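Long-range contacts in aromatic-amino-acid transaminase TyrB (Burkholderia cenocepacia K56-2Valvano, PDB 4WD2), which probably catalyses the pyridoxal-phosphate-dependent transfer of amino groups between aromatic amino acids and 2-oxo acids: residues Phe121-Phe126 and Ala148-Asn153; Arg328-Ile333 and Met383-Leu388; Thr357-Thr362 and Val375-Ser380. One frame throughout, in Å; residues are numbered along the deposited sequence. Where two conformers were deposited one is given.

Overall arrangement
Contact 2 (328-333 with 383-388) is wholly buried and almost entirely apolar, whereas contact 1 (121-126 with 148-153) is only partly buried and joins a lysine-carbonyl hydrogen bond to aromatic packing. Contact 3 (357-362 with 375-380) is largely buried too, yet two waters link its backbones. Contacts 2 and 3 adjoin, their centres about 13 Å apart, and share the small antiparallel sheet of strands 356-358 and 382-384; Arg330 and Met383 of contact 2 both reach Thr357 of contact 3. Contact 1 lies at the turn leading into a strand of the large mixed sheet, its centre about 37 Å from that of contact 2, on the opposite side of the chain's centre, with the second subunit beside it.

Contact 1 of 3, residues Phe121-Phe126 and Ala148-Asn153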
ATOM      1  N   PHE A 121       9.822   8.532  -6.759  1.00 10.08           N
ATOM      2  CA  PHE A 121      11.210   8.398  -7.208  1.00 10.59           C
ATOM      3  C   PHE A 121      11.569   9.497  -8.215  1.00 10.92           C
ATOM      4  O   PHE A 121      12.604  10.145  -8.091  1.00 12.60           O
ATOM      5  CB  PHE A 121      11.439   7.000  -7.823  1.00 10.90           C
ATOM      6  CG  PHE A 121      12.695   6.882  -8.669  1.00 11.64           C
ATOM      7  CD1 PHE A 121      13.947   6.794  -8.077  1.00 12.65           C
ATOM      8  CD2 PHE A 121      12.613   6.830 -10.050  1.00 11.07           C
ATOM      9  CE1 PHE A 121      15.097   6.680  -8.851  1.00 11.01           C
ATOM     10  CE2 PHE A 121      13.758   6.714 -10.830  1.00 11.06           C
ATOM     11  CZ  PHE A 121      14.999   6.635 -10.229  1.00 10.64           C
ATOM     12  N   LEU A 122      10.707   9.707  -9.205  1.00  9.47           N
ATOM     13  CA  LEU A 122      10.953  10.713 -10.231  1.00  9.72           C
ATOM     14  C   LEU A 122      10.986  12.139  -9.680  1.00 10.50           C
ATOM     15  O   LEU A 122      11.805  12.947 -10.107  1.00 11.43           O
ATOM     16  CB  LEU A 122       9.903  10.616 -11.335  1.00  9.68           C
ATOM     17  CG  LEU A 122       9.977   9.420 -12.289  1.00  9.08           C
ATOM     18  CD1 LEU A 122       8.784   9.423 -13.226  1.00  9.31           C
ATOM     19  CD2 LEU A 122      11.284   9.427 -13.083  1.00  8.94           C
ATOM     20  N   LYS A 123      10.101  12.452  -8.741  1.00 12.51           N
ATOM     21  CA  LYS A 123      10.063  13.793  -8.141  1.00 13.03           C
ATOM     22  C   LYS A 123      11.357  14.097  -7.409  1.00 13.00           C
ATOM     23  O   LYS A 123      11.846  15.229  -7.415  1.00 12.37           O
ATOM     24  CB  LYS A 123       8.875  13.929  -7.186  1.00 14.15           C
ATOM     25  CG  LYS A 123       8.763  15.290  -6.511  1.00 16.97           C
ATOM     26  CD  LYS A 123       8.607  16.402  -7.550  1.00 18.70           C
ATOM     27  CE  LYS A 123       8.620  17.779  -6.897  1.00 20.84           C
ATOM     28  NZ  LYS A 123       8.337  18.850  -7.896  1.00 22.10           N
ATOM     29  N   ARG A 124      11.919  13.065  -6.792  1.00 13.23           N
ATOM     30  CA  ARG A 124      13.108  13.220  -5.977  1.00 17.05           C
ATOM     31  C   ARG A 124      14.338  13.451  -6.844  1.00 17.09           C
ATOM     32  O   ARG A 124      15.226  14.223  -6.472  1.00 18.11           O
ATOM     33  CB  ARG A 124      13.297  11.991  -5.081  1.00 18.98           C
ATOM     34  CG  ARG A 124      14.475  12.097  -4.158  1.00 23.01           C
ATOM     35  CD  ARG A 124      14.262  11.325  -2.870  1.00 25.72           C
ATOM     36  NE  ARG A 124      15.478  11.358  -2.070  1.00 29.61           N
ATOM     37  CZ  ARG A 124      16.408  10.415  -2.110  1.00 30.93           C
ATOM     38  NH1 ARG A 124      16.234   9.355  -2.885  1.00 31.64           N
ATOM     39  NH2 ARG A 124      17.495  10.517  -1.362  1.00 32.64           N
ATOM     40  N   TYR A 125      14.370  12.813  -8.013  1.00 15.06           N
ATOM     41  CA  TYR A 125      15.548  12.885  -8.873  1.00 15.27           C
ATOM     42  C   TYR A 125      15.356  13.732 -10.121  1.00 14.22           C
ATOM     43  O   TYR A 125      16.329  14.106 -10.767  1.00 15.68           O
ATOM     44  CB  TYR A 125      16.001  11.473  -9.245  1.00 14.61           C
ATOM     45  CG  TYR A 125      16.635  10.788  -8.058  1.00 16.47           C
ATOM     46  CD1 TYR A 125      17.892  11.175  -7.606  1.00 16.58           C
ATOM     47  CD2 TYR A 125      15.965   9.790  -7.360  1.00 16.21           C
ATOM     48  CE1 TYR A 125      18.476  10.575  -6.513  1.00 17.51           C
ATOM     49  CE2 TYR A 125      16.544   9.180  -6.257  1.00 17.09           C
ATOM     50  CZ  TYR A 125      17.801   9.577  -5.840  1.00 17.71           C
ATOM     51  OH  TYR A 125      18.382   8.980  -4.742  1.00 17.96           O
ATOM     52  N   PHE A 126      14.112  14.054 -10.447  1.00 13.55           N
ATOM     53  CA  PHE A 126      13.824  14.958 -11.558  1.00 14.03           C
ATOM     54  C   PHE A 126      12.782  16.014 -11.166  1.00 14.04           C
ATOM     55  O   PHE A 126      11.726  16.111 -11.791  1.00 13.50           O
ATOM     56  CB  PHE A 126      13.344  14.157 -12.774  1.00 13.55           C
ATOM     57  CG  PHE A 126      14.324  13.105 -13.235  1.00 12.74           C
ATOM     58  CD1 PHE A 126      15.267  13.399 -14.205  1.00 12.10           C
ATOM     59  CD2 PHE A 126      14.311  11.829 -12.681  1.00  9.01           C
ATOM     60  CE1 PHE A 126      16.180  12.436 -14.630  1.00 12.15           C
ATOM     61  CE2 PHE A 126      15.217  10.861 -13.096  1.00  9.70           C
ATOM     62  CZ  PHE A 126      16.147  11.160 -14.075  1.00 10.30           C
ATOM     63  N   ALA A 148       1.895  14.109  -6.014  1.00 13.43           N
ATOM     64  CA  ALA A 148       3.303  13.728  -5.879  1.00 13.75           C
ATOM     65  C   ALA A 148       4.252  14.910  -6.124  1.00 14.35           C
ATOM     66  O   ALA A 148       5.470  14.788  -5.963  1.00 15.67           O
ATOM     67  CB  ALA A 148       3.632  12.592  -6.833  1.00 13.51           C
ATOM     68  N   GLY A 149       3.693  16.050  -6.519  1.00 14.67           N
ATOM     69  CA  GLY A 149       4.460  17.278  -6.647  1.00 14.31           C
ATOM     70  C   GLY A 149       4.748  17.746  -8.061  1.00 15.47           C
ATOM     71  O   GLY A 149       5.555  18.656  -8.255  1.00 15.83           O
ATOM     72  N   PHE A 150       4.100  17.137  -9.053  1.00 14.14           N
ATOM     73  CA  PHE A 150       4.351  17.502 -10.449  1.00 13.58           C
ATOM     74  C   PHE A 150       3.295  18.428 -11.031  1.00 14.26           C
ATOM     75  O   PHE A 150       2.099  18.261 -10.778  1.00 13.90           O
ATOM     76  CB  PHE A 150       4.433  16.257 -11.335  1.00 14.02           C
ATOM     77  CG  PHE A 150       5.698  15.477 -11.174  1.00 15.18           C
ATOM     78  CD1 PHE A 150       6.876  15.916 -11.756  1.00 14.65           C
ATOM     79  CD2 PHE A 150       5.710  14.294 -10.451  1.00 15.12           C
ATOM     80  CE1 PHE A 150       8.042  15.202 -11.609  1.00 14.05           C
ATOM     81  CE2 PHE A 150       6.882  13.569 -10.306  1.00 13.74           C
ATOM     82  CZ  PHE A 150       8.044  14.025 -10.890  1.00 13.14           C
ATOM     83  N   THR A 151       3.749  19.392 -11.829  1.00 13.51           N
ATOM     84  CA  THR A 151       2.871  20.112 -12.739  1.00 13.08           C
ATOM     85  C   THR A 151       2.471  19.156 -13.859  1.00 13.32           C
ATOM     86  O   THR A 151       3.323  18.527 -14.491  1.00 10.69           O
ATOM     87  CB  THR A 151       3.548  21.355 -13.334  1.00 13.11           C
ATOM     88  OG1 THR A 151       3.960  22.231 -12.279  1.00 13.92           O
ATOM     89  CG2 THR A 151       2.598  22.092 -14.255  1.00 12.88           C
ATOM     90  N   VAL A 152       1.174  19.041 -14.098  1.00 14.18           N
ATOM     91  CA  VAL A 152       0.675  18.045 -15.029  1.00 13.03           C
ATOM     92  C   VAL A 152      -0.006  18.704 -16.224  1.00 13.67           C
ATOM     93  O   VAL A 152      -0.890  19.550 -16.067  1.00 14.61           O
ATOM     94  CB  VAL A 152      -0.299  17.076 -14.336  1.00 11.43           C
ATOM     95  CG1 VAL A 152      -1.077  16.276 -15.363  1.00 11.25           C
ATOM     96  CG2 VAL A 152       0.454  16.154 -13.383  1.00 10.33           C
ATOM     97  N   ASN A 153       0.431  18.310 -17.416  1.00 13.54           N
ATOM     98  CA  ASN A 153      -0.096  18.840 -18.664  1.00 13.32           C
ATOM     99  C   ASN A 153      -0.666  17.737 -19.556  1.00 12.59           C
ATOM    100  O   ASN A 153      -0.597  16.555 -19.223  1.00  9.89           O
ATOM    101  CB  ASN A 153       0.997  19.605 -19.414  1.00 13.16           C
ATOM    102  CG  ASN A 153       1.789  20.534 -18.504  1.00 13.34           C
ATOM    103  OD1 ASN A 153       1.314  21.608 -18.124  1.00 14.30           O
ATOM    104  ND2 ASN A 153       3.010  20.129 -18.160  1.00 13.26           N
TER
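Lys123 and Phe150 bury most of the surface here, and Gly149 supplies the polar end of their meeting. The lysine lies across one face of the phenyl ring: its CD stands 4.2 Å from the ring centroid and only 13° off the normal, a CH-pi contact. With CG anti to the backbone N (chi1 180°) and a single bend at chi2, the chain rises over the ring and carries the ammonium on to Gly149. There NZ donates to Gly149 O at 2.8 Å, arriving from above the carbonyl plane at a C=O...N angle of 133°. A second hydrogen bond, to the O of Pro127, ties the same nitrogen to the residue that follows Phe126, so the ammonium bridges the two chain turns. Along the way, Lys123 CG passes 3.4 Å from Ala148 O.

The rim of the Phe150 ring is pressed against the helix backbone, with CZ 3.4 Å from Lys123 N. Leu122 C lies at the ring edge, in its plane, and Leu122 CB sits 3.9 Å from CZ. Gly149, at positive phi, closes helix 141-147 in a Schellman motif.

The contact thus joins the C-terminal end of helix 110-125 to the turn leading from helix 141-147 into strand 152-159 of the large mixed sheet. Phe150 also packs on Val131 of strand 131-135 and Phe145 of helix 141-147, Leu122 reaches strand 215-220, and Tyr125 and Phe126 meet the second subunit.

Contact 2 of 3, residues Arg328-Ile333 and Met383-Leu388; sequences RMRQSI and MCVAGL
Helix segment 328-333 lies against the end of strand 382-384 and the 3-10 turn at 385-387, with the backbones closest at Met329 and Leu388, whose CA atoms are 6.3 Å apart. These two side chains run antiparallel alongside one another. A bend at chi2 (-61°) lays the Met329 sulfur beside the leucine, SD 3.9 Å from Leu388 CB, and Met329 CG touches Leu388 O at 3.5 Å. Val385 fills the next position, with its CG1 against Arg330 CG and its CG2 over one face of the guanidinium, 3.7 Å from Arg330 NH2. The arginine crosses the valine at about a right angle, its chain straight as far as NE, and its polar end is gripped beyond this interface: NH1 by Thr357 OG1 and Tyr349 O, NH2 by Phe356 O and Gly354 O. Helix 309-338 thereby packs on the two-stranded sheet of 356-358 and 382-384 in what is, as in relatives of this fold-type I (aspartate aminotransferase) family, probably the small domain, Arg330 supplying polar links to strand 356-358 and to the chain before it. Further along, Ile333 sends CD1, with CG1 anti to the backbone N (chi1 -164°), between two partners: it meets Met383 CE tip to tip at 4.1 Å and lies 4.0 Å from Leu388 CD1, where the side chains cross at about a right angle. Val396 of helix 393-405 touches both Ile333 and Leu388.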
ATOM      1  N   ARG A 328     -16.061 -10.139 -29.347  1.00  9.96           N
ATOM      2  CA  ARG A 328     -17.364 -10.607 -29.808  0.68 10.53           C
ATOM      3  C   ARG A 328     -18.455  -9.588 -29.490  1.00  9.95           C
ATOM      4  O   ARG A 328     -19.344  -9.334 -30.301  1.00 10.90           O
ATOM      5  CB  ARG A 328     -17.713 -11.954 -29.182  0.68 11.39           C
ATOM      6  CG  ARG A 328     -19.040 -12.503 -29.656  0.68 13.12           C
ATOM      7  CD  ARG A 328     -19.322 -13.899 -29.134  0.68 13.90           C
ATOM      8  NE  ARG A 328     -20.652 -14.336 -29.545  0.68 15.31           N
ATOM      9  CZ  ARG A 328     -21.731 -14.272 -28.772  0.68 16.83           C
ATOM     10  NH1 ARG A 328     -21.635 -13.807 -27.539  0.68 16.88           N
ATOM     11  NH2 ARG A 328     -22.905 -14.681 -29.230  0.68 18.02           N
ATOM     12  N   MET A 329     -18.380  -8.988 -28.308  1.00  9.06           N
ATOM     13  CA  MET A 329     -19.367  -7.976 -27.927  1.00  9.66           C
ATOM     14  C   MET A 329     -19.212  -6.717 -28.776  1.00 10.30           C
ATOM     15  O   MET A 329     -20.200  -6.074 -29.130  1.00 12.86           O
ATOM     16  CB  MET A 329     -19.254  -7.629 -26.439  1.00  9.45           C
ATOM     17  CG  MET A 329     -19.710  -8.750 -25.505  1.00  9.60           C
ATOM     18  SD  MET A 329     -21.443  -9.214 -25.721  1.00 16.12           S
ATOM     19  CE  MET A 329     -21.324 -10.644 -26.805  1.00 16.06           C
ATOM     20  N   ARG A 330     -17.975  -6.361 -29.101  1.00  9.89           N
ATOM     21  CA  ARG A 330     -17.739  -5.216 -29.974  1.00 10.64           C
ATOM     22  C   ARG A 330     -18.404  -5.447 -31.328  1.00 10.57           C
ATOM     23  O   ARG A 330     -19.092  -4.572 -31.848  1.00 10.48           O
ATOM     24  CB  ARG A 330     -16.239  -4.956 -30.142  1.00 10.37           C
ATOM     25  CG  ARG A 330     -15.576  -4.354 -28.904  1.00 10.43           C
ATOM     26  CD  ARG A 330     -14.123  -3.972 -29.175  1.00  9.87           C
ATOM     27  NE  ARG A 330     -13.521  -3.295 -28.027  1.00 10.13           N
ATOM     28  CZ  ARG A 330     -13.739  -2.020 -27.718  1.00  9.30           C
ATOM     29  NH1 ARG A 330     -14.546  -1.281 -28.471  1.00  8.14           N
ATOM     30  NH2 ARG A 330     -13.158  -1.486 -26.654  1.00  9.70           N
ATOM     31  N   GLN A 331     -18.208  -6.636 -31.887  1.00  9.75           N
ATOM     32  CA  GLN A 331     -18.810  -6.965 -33.172  1.00 10.59           C
ATOM     33  C   GLN A 331     -20.339  -7.038 -33.067  1.00 10.58           C
ATOM     34  O   GLN A 331     -21.040  -6.567 -33.959  1.00  9.92           O
ATOM     35  CB  GLN A 331     -18.241  -8.282 -33.712  1.00 12.00           C
ATOM     36  CG  GLN A 331     -18.571  -8.544 -35.185  1.00 12.27           C
ATOM     37  CD  GLN A 331     -17.846  -7.593 -36.130  1.00 12.03           C
ATOM     38  OE1 GLN A 331     -16.623  -7.666 -36.284  1.00 12.54           O
ATOM     39  NE2 GLN A 331     -18.594  -6.690 -36.756  1.00 11.13           N
ATOM     40  N   SER A 332     -20.848  -7.599 -31.965  1.00 11.90           N
ATOM     41  CA  SER A 332     -22.290  -7.746 -31.765  1.00 11.83           C
ATOM     42  C   SER A 332     -22.992  -6.401 -31.653  1.00 11.81           C
ATOM     43  O   SER A 332     -24.050  -6.211 -32.251  1.00 12.20           O
ATOM     44  CB  SER A 332     -22.597  -8.584 -30.520  1.00 11.52           C
ATOM     45  OG  SER A 332     -22.086  -9.901 -30.643  1.00 13.46           O
ATOM     46  N   ILE A 333     -22.415  -5.468 -30.897  1.00 11.90           N
ATOM     47  CA  ILE A 333     -23.036  -4.152 -30.772  1.00 13.46           C
ATOM     48  C   ILE A 333     -22.894  -3.393 -32.097  1.00 14.02           C
ATOM     49  O   ILE A 333     -23.836  -2.733 -32.529  1.00 14.39           O
ATOM     50  CB  ILE A 333     -22.457  -3.319 -29.582  1.00 16.18           C
ATOM     51  CG1 ILE A 333     -23.383  -2.141 -29.259  1.00 16.68           C
ATOM     52  CG2 ILE A 333     -21.050  -2.820 -29.855  1.00 15.51           C
ATOM     53  CD1 ILE A 333     -23.037  -1.443 -27.978  1.00 16.08           C
ATOM     54  N   MET A 383     -18.263   3.886 -22.417  1.00 12.08           N
ATOM     55  CA  MET A 383     -18.961   2.658 -22.071  1.00 12.81           C
ATOM     56  C   MET A 383     -17.940   1.568 -21.743  1.00 11.68           C
ATOM     57  O   MET A 383     -16.876   1.494 -22.359  1.00 11.03           O
ATOM     58  CB  MET A 383     -19.916   2.210 -23.195  1.00 14.33           C
ATOM     59  CG  MET A 383     -19.309   1.423 -24.347  1.00 17.70           C
ATOM     60  SD  MET A 383     -20.487   0.270 -25.146  1.00 20.71           S
ATOM     61  CE  MET A 383     -22.021   1.155 -24.964  1.00 16.12           C
ATOM     62  N   CYS A 384     -18.244   0.755 -20.736  1.00 10.41           N
ATOM     63  CA  CYS A 384     -17.451  -0.433 -20.486  1.00 10.81           C
ATOM     64  C   CYS A 384     -18.008  -1.585 -21.307  1.00 10.76           C
ATOM     65  O   CYS A 384     -19.048  -2.151 -20.968  1.00  9.54           O
ATOM     66  CB  CYS A 384     -17.438  -0.808 -19.004  1.00 11.68           C
ATOM     67  SG  CYS A 384     -16.389  -2.249 -18.692  1.00 15.34           S
ATOM     68  N   VAL A 385     -17.305  -1.921 -22.386  1.00 12.61           N
ATOM     69  CA  VAL A 385     -17.712  -2.994 -23.286  1.00 12.99           C
ATOM     70  C   VAL A 385     -17.820  -4.337 -22.557  1.00 13.06           C
ATOM     71  O   VAL A 385     -18.634  -5.184 -22.922  1.00 12.98           O
ATOM     72  CB  VAL A 385     -16.725  -3.121 -24.466  1.00 13.41           C
ATOM     73  CG1 VAL A 385     -17.249  -4.097 -25.510  1.00 14.28           C
ATOM     74  CG2 VAL A 385     -16.480  -1.757 -25.091  1.00 12.79           C
ATOM     75  N   ALA A 386     -17.012  -4.527 -21.516  1.00 11.76           N
ATOM     76  CA  ALA A 386     -17.042  -5.774 -20.751  1.00 11.87           C
ATOM     77  C   ALA A 386     -18.371  -5.959 -20.008  1.00 12.51           C
ATOM     78  O   ALA A 386     -18.701  -7.066 -19.575  1.00 14.94           O
ATOM     79  CB  ALA A 386     -15.876  -5.820 -19.773  1.00 12.33           C
ATOM     80  N   GLY A 387     -19.136  -4.880 -19.872  1.00 10.81           N
ATOM     81  CA  GLY A 387     -20.449  -4.950 -19.247  1.00 11.17           C
ATOM     82  C   GLY A 387     -21.515  -5.540 -20.155  1.00 12.79           C
ATOM     83  O   GLY A 387     -22.639  -5.818 -19.723  1.00 12.49           O
ATOM     84  N   LEU A 388     -21.151  -5.732 -21.422  1.00 13.16           N
ATOM     85  CA  LEU A 388     -22.031  -6.334 -22.416  1.00 12.19           C
ATOM     86  C   LEU A 388     -21.972  -7.858 -22.389  1.00 12.30           C
ATOM     87  O   LEU A 388     -20.902  -8.447 -22.278  1.00  9.64           O
ATOM     88  CB  LEU A 388     -21.664  -5.837 -23.818  1.00 11.56           C
ATOM     89  CG  LEU A 388     -21.846  -4.345 -24.095  1.00 11.22           C
ATOM     90  CD1 LEU A 388     -21.185  -3.962 -25.407  1.00 10.60           C
ATOM     91  CD2 LEU A 388     -23.324  -4.008 -24.132  1.00 12.31           C
TER

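Contact 3 of 3, residues Thr357-Thr362 and Val375-Ser380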
ATOM      1  N   THR A 357     -14.967   1.973 -24.552  1.00 13.72           N
ATOM      2  CA  THR A 357     -15.178   2.656 -25.813  1.00 12.81           C
ATOM      3  C   THR A 357     -15.720   4.053 -25.535  1.00 12.10           C
ATOM      4  O   THR A 357     -16.556   4.249 -24.643  1.00 12.14           O
ATOM      5  CB  THR A 357     -16.123   1.852 -26.746  1.00 10.43           C
ATOM      6  OG1 THR A 357     -15.351   1.254 -27.796  1.00 11.07           O
ATOM      7  CG2 THR A 357     -17.201   2.748 -27.379  1.00  9.45           C
ATOM      8  N   TYR A 358     -15.179   5.030 -26.255  1.00 11.58           N
ATOM      9  CA  TYR A 358     -15.731   6.377 -26.265  1.00 11.43           C
ATOM     10  C   TYR A 358     -16.812   6.421 -27.329  1.00 11.01           C
ATOM     11  O   TYR A 358     -16.501   6.457 -28.518  1.00 11.34           O
ATOM     12  CB  TYR A 358     -14.641   7.417 -26.551  1.00 11.44           C
ATOM     13  CG  TYR A 358     -14.353   8.331 -25.380  1.00 12.38           C
ATOM     14  CD1 TYR A 358     -14.446   7.867 -24.075  1.00 12.99           C
ATOM     15  CD2 TYR A 358     -14.010   9.661 -25.581  1.00 12.22           C
ATOM     16  CE1 TYR A 358     -14.195   8.698 -23.002  1.00 12.92           C
ATOM     17  CE2 TYR A 358     -13.754  10.500 -24.516  1.00 12.04           C
ATOM     18  CZ  TYR A 358     -13.856  10.014 -23.229  1.00 12.99           C
ATOM     19  OH  TYR A 358     -13.606  10.841 -22.165  1.00 14.00           O
ATOM     20  N   THR A 359     -18.076   6.399 -26.906  1.00 11.10           N
ATOM     21  CA  THR A 359     -19.193   6.287 -27.843  1.00 10.76           C
ATOM     22  C   THR A 359     -19.360   7.538 -28.691  1.00 12.80           C
ATOM     23  O   THR A 359     -19.958   7.493 -29.764  1.00 11.67           O
ATOM     24  CB  THR A 359     -20.535   6.011 -27.121  1.00 11.02           C
ATOM     25  OG1 THR A 359     -20.829   7.080 -26.215  1.00 11.40           O
ATOM     26  CG2 THR A 359     -20.480   4.693 -26.353  1.00  9.98           C
ATOM     27  N   GLY A 360     -18.850   8.659 -28.201  1.00 15.13           N
ATOM     28  CA  GLY A 360     -19.035   9.919 -28.890  1.00 16.54           C
ATOM     29  C   GLY A 360     -20.419  10.505 -28.681  1.00 17.03           C
ATOM     30  O   GLY A 360     -20.765  11.516 -29.291  1.00 17.12           O
ATOM     31  N   LEU A 361     -21.219   9.869 -27.827  1.00 15.35           N
ATOM     32  CA  LEU A 361     -22.538  10.394 -27.481  1.00 15.13           C
ATOM     33  C   LEU A 361     -22.383  11.690 -26.688  1.00 14.52           C
ATOM     34  O   LEU A 361     -21.486  11.789 -25.852  1.00 13.35           O
ATOM     35  CB  LEU A 361     -23.347   9.368 -26.674  1.00 14.27           C
ATOM     36  CG  LEU A 361     -24.315   8.452 -27.440  1.00 16.73           C
ATOM     37  CD1 LEU A 361     -23.597   7.557 -28.432  1.00 16.88           C
ATOM     38  CD2 LEU A 361     -25.143   7.613 -26.475  1.00 18.04           C
ATOM     39  N   THR A 362     -23.243  12.674 -26.960  1.00 14.63           N
ATOM     40  CA  THR A 362     -23.210  13.945 -26.233  1.00 15.61           C
ATOM     41  C   THR A 362     -23.702  13.714 -24.815  1.00 14.75           C
ATOM     42  O   THR A 362     -24.275  12.668 -24.528  1.00 13.99           O
ATOM     43  CB  THR A 362     -24.085  15.045 -26.891  1.00 12.82           C
ATOM     44  OG1 THR A 362     -25.467  14.712 -26.748  1.00 12.81           O
ATOM     45  CG2 THR A 362     -23.757  15.212 -28.369  1.00 13.33           C
ATOM     46  N   VAL A 375     -30.253   2.584 -20.084  1.00 12.15           N
ATOM     47  CA  VAL A 375     -28.883   2.130 -20.306  1.00 11.56           C
ATOM     48  C   VAL A 375     -27.911   3.172 -19.757  1.00 12.26           C
ATOM     49  O   VAL A 375     -27.971   4.347 -20.134  1.00 12.66           O
ATOM     50  CB  VAL A 375     -28.601   1.870 -21.803  1.00 11.78           C
ATOM     51  CG1 VAL A 375     -27.103   1.688 -22.056  1.00 10.81           C
ATOM     52  CG2 VAL A 375     -29.377   0.649 -22.286  1.00 11.87           C
ATOM     53  N   TYR A 376     -27.021   2.740 -18.865  1.00 10.29           N
ATOM     54  CA  TYR A 376     -26.191   3.670 -18.106  1.00 11.77           C
ATOM     55  C   TYR A 376     -24.717   3.665 -18.538  1.00 12.16           C
ATOM     56  O   TYR A 376     -24.020   2.656 -18.396  1.00 11.45           O
ATOM     57  CB  TYR A 376     -26.273   3.347 -16.603  1.00 11.31           C
ATOM     58  CG  TYR A 376     -27.609   3.619 -15.931  1.00 12.46           C
ATOM     59  CD1 TYR A 376     -28.769   2.945 -16.315  1.00 12.52           C
ATOM     60  CD2 TYR A 376     -27.701   4.518 -14.877  1.00 13.27           C
ATOM     61  CE1 TYR A 376     -29.991   3.186 -15.680  1.00 12.99           C
ATOM     62  CE2 TYR A 376     -28.916   4.764 -14.230  1.00 12.83           C
ATOM     63  CZ  TYR A 376     -30.054   4.094 -14.636  1.00 14.03           C
ATOM     64  OH  TYR A 376     -31.256   4.346 -14.000  1.00 11.87           O
ATOM     65  N   ILE A 377     -24.253   4.797 -19.066  1.00 11.79           N
ATOM     66  CA  ILE A 377     -22.834   5.003 -19.337  1.00 11.56           C
ATOM     67  C   ILE A 377     -22.401   6.336 -18.724  1.00 13.05           C
ATOM     68  O   ILE A 377     -23.232   7.074 -18.202  1.00 14.33           O
ATOM     69  CB  ILE A 377     -22.514   4.977 -20.854  1.00 10.86           C
ATOM     70  CG1 ILE A 377     -23.217   6.114 -21.594  1.00 10.69           C
ATOM     71  CG2 ILE A 377     -22.889   3.637 -21.459  1.00  9.08           C
ATOM     72  CD1 ILE A 377     -22.832   6.208 -23.056  1.00  9.68           C
ATOM     73  N   LEU A 378     -21.105   6.641 -18.759  1.00 12.80           N
ATOM     74  CA  LEU A 378     -20.615   7.861 -18.121  1.00 13.29           C
ATOM     75  C   LEU A 378     -20.994   9.103 -18.909  1.00 12.64           C
ATOM     76  O   LEU A 378     -21.268   9.023 -20.106  1.00 13.37           O
ATOM     77  CB  LEU A 378     -19.091   7.820 -17.949  1.00 14.13           C
ATOM     78  CG  LEU A 378     -18.497   6.791 -16.988  1.00 13.86           C
ATOM     79  CD1 LEU A 378     -17.062   7.171 -16.669  1.00 13.21           C
ATOM     80  CD2 LEU A 378     -19.327   6.684 -15.719  1.00 14.88           C
ATOM     81  N   ARG A 379     -20.982  10.251 -18.235  1.00 12.99           N
ATOM     82  CA  ARG A 379     -21.287  11.533 -18.864  1.00 14.47           C
ATOM     83  C   ARG A 379     -20.353  11.822 -20.035  1.00 15.64           C
ATOM     84  O   ARG A 379     -20.728  12.513 -20.981  1.00 15.67           O
ATOM     85  CB  ARG A 379     -21.202  12.668 -17.838  1.00 14.70           C
ATOM     86  N   SER A 380     -19.136  11.286 -19.970  1.00 15.48           N
ATOM     87  CA  SER A 380     -18.154  11.466 -21.039  1.00 14.70           C
ATOM     88  C   SER A 380     -18.475  10.654 -22.292  1.00 14.40           C
ATOM     89  O   SER A 380     -17.883  10.874 -23.354  1.00 13.69           O
ATOM     90  CB  SER A 380     -16.766  11.074 -20.549  1.00 13.92           C
ATOM     91  OG  SER A 380     -16.711   9.675 -20.366  1.00 12.62           O
TER
HETATM   92  O   HOH W   1     -17.442   9.294 -25.887  1.00 15.97           O
HETATM   93  O   HOH W   2     -20.551  13.305 -23.580  1.00 13.44           O
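Tyr358 meets Ser380 by van der Waals contact. The phenol end touches the serine, Tyr358 OH lying 3.6 Å from Ser380 CB, while Ser380 O stands over one face of the ring, displaced toward its rim. Ile377 makes a second contact of this kind, its CD1 meeting the Thr359 hydroxyl tip to tip, 3.8 Å from OG1. The apolar neighbour of the same methyl is Leu361 CD2, a looser one at 4.4 Å. With CG1 between its backbone N and carbonyl carbon (chi1 63°), the isoleucine directs its longer branch at the turn.

No direct hydrogen bond crosses the contact, but two waters span it. One accepts from Gly360 N at 2.8 Å and donates to Ser380 O at 3.0 Å; the other donates to Leu361 O and, at 2.7 Å, to Arg379 O. Three backbone carbonyls and one amide are thus served through solvent.

Within the first segment, Leu361 N donates to Thr359 OG1 at 3.2 Å, with an N-H...O angle of 163°, which forms an ST turn. The same hydroxyl is hydrogen-bonded to Gly381 O, so it fastens the turn to the chain just beyond Ser380. Gly360, at positive phi, suits the bend.

The first segment leaves strand 356-358, paired antiparallel with 382-384, and runs into helix 363-371, which Thr362 N-caps; the second leaves strand 375-376. Leu369 of that helix packs on both Leu361 and Ile377, Met383 of strand 382-384 touches Thr359 and Ile377, and Tyr358 stacks edge-to-face with Tyr158 of strand 152-159.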